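Local coordinates for capsid polyprotein VP90 (Turkey astrovirus 2, PDB 3TS3) that forms the projecting spike domain of the astrovirus capsid, part of a polyprotein that probably self-assembles into an icosahedral T=3 immature particle, at residues T67-S75 with N150-Y158. Residues are numbered along the deposited sequence; the frame is centred on the assembly and turned at random.
Sequences TLFLLDAAS and NGRRAALFY. Unlike the reference sequence in segment 67-75: L68 (reference Ser).
A bend at chi2 of R153 (100°) brings its guanidinium alongside F69. The chi1 of F69, 62°, sets the ring between its own backbone N and carbonyl carbon. Ring and guanidinium planes lie 15° apart. Although the planes are nearly parallel, it is F69 CB that lies over one guanidinium face, toward its rim, with R153 NH2 3.3 Å from F69 CB. R153 NE comes obliquely to the ring, whose far edge meets the methyl of A155. S145 on strand 142-148 holds R153 NE, and W190 adds a cation-pi contact. L71 crosses R153 at about a right angle, its CD2 3.7 Å from R153 CG.

No direct hydrogen bond spans the segments; the polar links run through water. One water donates to L70 O and accepts from R153 NH1. Two more donate to D72 OD2, at 2.8 and 2.7 Å from that oxygen, tying it to R153 O, R153 N and G151 O. R152, extended from CG to NE and also bonded to S170, reaches A73 O through a fourth water, 2.9 Å from R152 NH2.

This is packing, with water-bridged polar links, of a two-stranded hairpin, 56-59 with 67-70, and the loop after it against strand 153-159 of the large antiparallel sheet in the astrovirus spike.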
ATOM      1  N   THR C  67      28.788  -4.098  10.181  1.00 15.65           N
ATOM      2  CA  THR C  67      28.767  -3.899   8.744  1.00 14.96           C
ATOM      3  C   THR C  67      27.652  -2.908   8.408  1.00 14.19           C
ATOM      4  O   THR C  67      27.124  -2.266   9.298  1.00 13.97           O
ATOM      5  CB  THR C  67      28.670  -5.207   7.949  1.00 14.80           C
ATOM      6  OG1 THR C  67      28.763  -4.912   6.551  1.00 15.09           O
ATOM      7  CG2 THR C  67      27.375  -5.937   8.248  1.00 15.82           C
ATOM      8  N   LEU C  68      27.334  -2.744   7.132  1.00 13.63           N
ATOM      9  CA  LEU C  68      26.343  -1.743   6.760  1.00 13.39           C
ATOM     10  C   LEU C  68      25.692  -2.020   5.411  1.00 12.83           C
ATOM     11  O   LEU C  68      26.177  -2.832   4.635  1.00 13.01           O
ATOM     12  CB  LEU C  68      27.002  -0.367   6.710  1.00 13.49           C
ATOM     13  CG  LEU C  68      28.108  -0.233   5.657  1.00 14.17           C
ATOM     14  CD1 LEU C  68      27.527  -0.036   4.264  1.00 15.87           C
ATOM     15  CD2 LEU C  68      29.044   0.905   5.982  1.00 17.07           C
ATOM     16  N   PHE C  69      24.592  -1.322   5.151  1.00 12.22           N
ATOM     17  CA  PHE C  69      24.020  -1.241   3.819  1.00 11.60           C
ATOM     18  C   PHE C  69      23.914   0.230   3.410  1.00 11.17           C
ATOM     19  O   PHE C  69      23.495   1.061   4.194  1.00 11.42           O
ATOM     20  CB  PHE C  69      22.730  -2.070   3.615  1.00 11.44           C
ATOM     21  CG  PHE C  69      21.543  -1.673   4.470  1.00 11.17           C
ATOM     22  CD1 PHE C  69      20.619  -0.753   4.016  1.00 10.53           C
ATOM     23  CD2 PHE C  69      21.294  -2.310   5.669  1.00 12.05           C
ATOM     24  CE1 PHE C  69      19.506  -0.429   4.772  1.00 10.67           C
ATOM     25  CE2 PHE C  69      20.180  -1.994   6.427  1.00 12.47           C
ATOM     26  CZ  PHE C  69      19.286  -1.052   5.977  1.00 11.73           C
ATOM     27  N   LEU C  70      24.373   0.544   2.205  1.00 11.18           N
ATOM     28  CA  LEU C  70      24.375   1.911   1.705  1.00 10.68           C
ATOM     29  C   LEU C  70      23.004   2.421   1.285  1.00 10.57           C
ATOM     30  O   LEU C  70      22.171   1.660   0.842  1.00 10.98           O
ATOM     31  CB  LEU C  70      25.351   2.049   0.535  1.00 11.01           C
ATOM     32  CG  LEU C  70      26.818   1.727   0.799  1.00 11.54           C
ATOM     33  CD1 LEU C  70      27.550   1.619  -0.519  1.00 13.75           C
ATOM     34  CD2 LEU C  70      27.449   2.795   1.670  1.00 13.11           C
ATOM     35  N   LEU C  71      22.804   3.726   1.400  1.00 10.44           N
ATOM     36  CA  LEU C  71      21.575   4.386   0.971  1.00  9.66           C
ATOM     37  C   LEU C  71      21.926   5.422  -0.084  1.00  9.62           C
ATOM     38  O   LEU C  71      23.079   5.772  -0.244  1.00 10.15           O
ATOM     39  CB  LEU C  71      20.880   5.088   2.135  1.00  9.65           C
ATOM     40  CG  LEU C  71      20.407   4.276   3.334  1.00  9.11           C
ATOM     41  CD1 LEU C  71      19.696   5.212   4.294  1.00 11.23           C
ATOM     42  CD2 LEU C  71      19.499   3.139   2.932  1.00 10.87           C
ATOM     43  N   ASP C  72      20.928   5.896  -0.812  1.00  9.15           N
ATOM     44  CA  ASP C  72      21.146   6.936  -1.808  1.00  9.12           C
ATOM     45  C   ASP C  72      21.451   8.275  -1.145  1.00  8.90           C
ATOM     46  O   ASP C  72      20.869   8.605  -0.125  1.00  8.57           O
ATOM     47  CB  ASP C  72      19.918   7.089  -2.707  1.00  9.57           C
ATOM     48  CG  ASP C  72      19.665   5.870  -3.563  1.00 10.79           C
ATOM     49  OD1 ASP C  72      20.508   5.548  -4.415  1.00 13.74           O
ATOM     50  OD2 ASP C  72      18.617   5.235  -3.393  1.00 11.48           O
ATOM     51  N   ALA C  73      22.347   9.048  -1.742  1.00  9.05           N
ATOM     52  CA  ALA C  73      22.627  10.387  -1.244  1.00  8.80           C
ATOM     53  C   ALA C  73      21.344  11.195  -1.348  1.00  8.89           C
ATOM     54  O   ALA C  73      20.611  11.060  -2.313  1.00  9.05           O
ATOM     55  CB  ALA C  73      23.717  11.043  -2.085  1.00  9.11           C
ATOM     56  N   ALA C  74      21.067  12.016  -0.337  1.00  8.51           N
ATOM     57  CA  ALA C  74      19.848  12.815  -0.308  1.00  8.42           C
ATOM     58  C   ALA C  74      19.947  14.007   0.639  1.00  8.44           C
ATOM     59  O   ALA C  74      20.814  14.045   1.491  1.00  8.59           O
ATOM     60  CB  ALA C  74      18.662  11.947   0.077  1.00  8.85           C
ATOM     61  N   SER C  75      19.054  14.974   0.471  1.00  8.81           N
ATOM     62  CA  SER C  75      18.977  16.132   1.361  1.00  9.03           C
ATOM     63  C   SER C  75      17.749  16.129   2.278  1.00  8.38           C
ATOM     64  O   SER C  75      17.663  16.931   3.190  1.00  8.71           O
ATOM     65  CB  SER C  75      19.004  17.435   0.555  1.00  9.52           C
ATOM     66  OG  SER C  75      20.262  17.651  -0.061  1.00 11.47           O
ATOM     67  N   ASN C 150      10.472   1.960  -6.363  1.00  9.37           N
ATOM     68  CA  ASN C 150      11.450   2.498  -7.306  1.00  9.49           C
ATOM     69  C   ASN C 150      12.847   1.964  -7.045  1.00  9.37           C
ATOM     70  O   ASN C 150      13.788   2.350  -7.719  1.00  9.98           O
ATOM     71  CB  ASN C 150      11.496   4.023  -7.247  1.00  9.22           C
ATOM     72  CG  ASN C 150      10.229   4.664  -7.735  1.00  9.82           C
ATOM     73  OD1 ASN C 150       9.590   4.178  -8.652  1.00 11.38           O
ATOM     74  ND2 ASN C 150       9.865   5.772  -7.116  1.00 11.45           N
ATOM     75  N   GLY C 151      12.981   1.072  -6.070  1.00  8.77           N
ATOM     76  CA  GLY C 151      14.295   0.578  -5.699  1.00  8.62           C
ATOM     77  C   GLY C 151      15.135   1.537  -4.866  1.00  8.15           C
ATOM     78  O   GLY C 151      16.349   1.469  -4.877  1.00  8.54           O
ATOM     79  N   ARG C 152      14.476   2.422  -4.130  1.00  8.40           N
ATOM     80  CA  ARG C 152      15.183   3.352  -3.262  1.00  8.37           C
ATOM     81  C   ARG C 152      15.271   2.708  -1.891  1.00  8.63           C
ATOM     82  O   ARG C 152      14.266   2.523  -1.218  1.00  8.79           O
ATOM     83  CB  ARG C 152      14.421   4.667  -3.166  1.00  8.08           C
ATOM     84  CG  ARG C 152      15.211   5.786  -2.519  1.00  8.34           C
ATOM     85  CD  ARG C 152      14.386   7.046  -2.408  1.00  8.41           C
ATOM     86  NE  ARG C 152      15.197   8.195  -2.017  1.00  8.81           N
ATOM     87  CZ  ARG C 152      15.846   8.982  -2.863  1.00  9.06           C
ATOM     88  NH1 ARG C 152      15.801   8.761  -4.169  1.00 10.50           N
ATOM     89  NH2 ARG C 152      16.553   9.993  -2.391  1.00 10.13           N
ATOM     90  N   ARG C 153      16.492   2.367  -1.501  1.00  8.49           N
ATOM     91  CA  ARG C 153      16.757   1.655  -0.265  1.00  8.88           C
ATOM     92  C   ARG C 153      16.356   2.473   0.952  1.00  8.42           C
ATOM     93  O   ARG C 153      16.512   3.688   0.985  1.00  8.54           O
ATOM     94  CB  ARG C 153      18.239   1.278  -0.173  1.00  9.51           C
ATOM     95  CG  ARG C 153      18.588   0.226   0.886  1.00 11.95           C
ATOM     96  CD  ARG C 153      18.748  -1.107   0.222  1.00 12.78           C
ATOM     97  NE  ARG C 153      19.168  -2.215   1.078  1.00 11.41           N
ATOM     98  CZ  ARG C 153      20.335  -2.836   0.967  1.00 11.51           C
ATOM     99  NH1 ARG C 153      21.225  -2.431   0.074  1.00 12.60           N
ATOM    100  NH2 ARG C 153      20.609  -3.868   1.747  1.00 11.39           N
ATOM    101  N   ALA C 154      15.847   1.759   1.952  1.00  7.86           N
ATOM    102  CA  ALA C 154      15.310   2.337   3.178  1.00  8.46           C
ATOM    103  C   ALA C 154      15.453   1.351   4.332  1.00  8.04           C
ATOM    104  O   ALA C 154      15.882   0.233   4.141  1.00  8.22           O
ATOM    105  CB  ALA C 154      13.852   2.712   2.991  1.00  8.51           C
ATOM    106  N   ALA C 155      15.100   1.785   5.532  1.00  8.18           N
ATOM    107  CA  ALA C 155      15.188   0.915   6.684  1.00  8.33           C
ATOM    108  C   ALA C 155      13.935   0.966   7.531  1.00  7.88           C
ATOM    109  O   ALA C 155      13.364   2.019   7.721  1.00  8.74           O
ATOM    110  CB  ALA C 155      16.390   1.288   7.530  1.00  8.64           C
ATOM    111  N   LEU C 156      13.532  -0.187   8.054  1.00  7.54           N
ATOM    112  CA  LEU C 156      12.448  -0.246   9.019  1.00  7.90           C
ATOM    113  C   LEU C 156      13.079  -0.653  10.344  1.00  7.96           C
ATOM    114  O   LEU C 156      13.735  -1.683  10.433  1.00  8.90           O
ATOM    115  CB  LEU C 156      11.388  -1.265   8.600  1.00  7.54           C
ATOM    116  CG  LEU C 156      10.235  -1.545   9.573  1.00  7.62           C
ATOM    117  CD1 LEU C 156       9.362  -0.327   9.780  1.00  8.91           C
ATOM    118  CD2 LEU C 156       9.402  -2.711   9.070  1.00  9.47           C
ATOM    119  N   PHE C 157      12.880   0.171  11.363  1.00  8.38           N
ATOM    120  CA  PHE C 157      13.429  -0.094  12.678  1.00  8.49           C
ATOM    121  C   PHE C 157      12.300  -0.401  13.645  1.00  8.64           C
ATOM    122  O   PHE C 157      11.174   0.023  13.450  1.00  8.27           O
ATOM    123  CB  PHE C 157      14.136   1.143  13.244  1.00  8.60           C
ATOM    124  CG  PHE C 157      15.346   1.602  12.477  1.00  9.87           C
ATOM    125  CD1 PHE C 157      16.570   0.985  12.648  1.00 10.55           C
ATOM    126  CD2 PHE C 157      15.276   2.705  11.652  1.00  9.98           C
ATOM    127  CE1 PHE C 157      17.683   1.428  11.967  1.00 11.04           C
ATOM    128  CE2 PHE C 157      16.383   3.153  10.978  1.00 10.90           C
ATOM    129  CZ  PHE C 157      17.586   2.511  11.135  1.00 10.54           C
ATOM    130  N   TYR C 158      12.625  -1.133  14.701  1.00  8.68           N
ATOM    131  CA  TYR C 158      11.727  -1.250  15.827  1.00  9.16           C
ATOM    132  C   TYR C 158      12.465  -0.576  16.976  1.00  9.16           C
ATOM    133  O   TYR C 158      13.471  -1.089  17.452  1.00  9.87           O
ATOM    134  CB  TYR C 158      11.409  -2.706  16.150  1.00  9.04           C
ATOM    135  CG  TYR C 158      10.392  -2.876  17.261  1.00  9.48           C
ATOM    136  CD1 TYR C 158       9.115  -2.383  17.131  1.00 10.49           C
ATOM    137  CD2 TYR C 158      10.714  -3.541  18.422  1.00 10.45           C
ATOM    138  CE1 TYR C 158       8.187  -2.528  18.132  1.00  9.56           C
ATOM    139  CE2 TYR C 158       9.792  -3.697  19.429  1.00 10.65           C
ATOM    140  CZ  TYR C 158       8.525  -3.191  19.280  1.00 10.99           C
ATOM    141  OH  TYR C 158       7.598  -3.343  20.285  1.00 11.03           O
TER
HETATM  142  O   HOH W   1      21.996  -0.037  -1.296  1.00 16.10           O
HETATM  143  O   HOH W   2      18.164   5.099  -0.600  1.00 10.13           O
HETATM  144  O   HOH W   3      18.587   2.496  -3.524  1.00 11.27           O
HETATM  145  O   HOH W   4      18.253  11.972  -3.563  1.00 15.16           O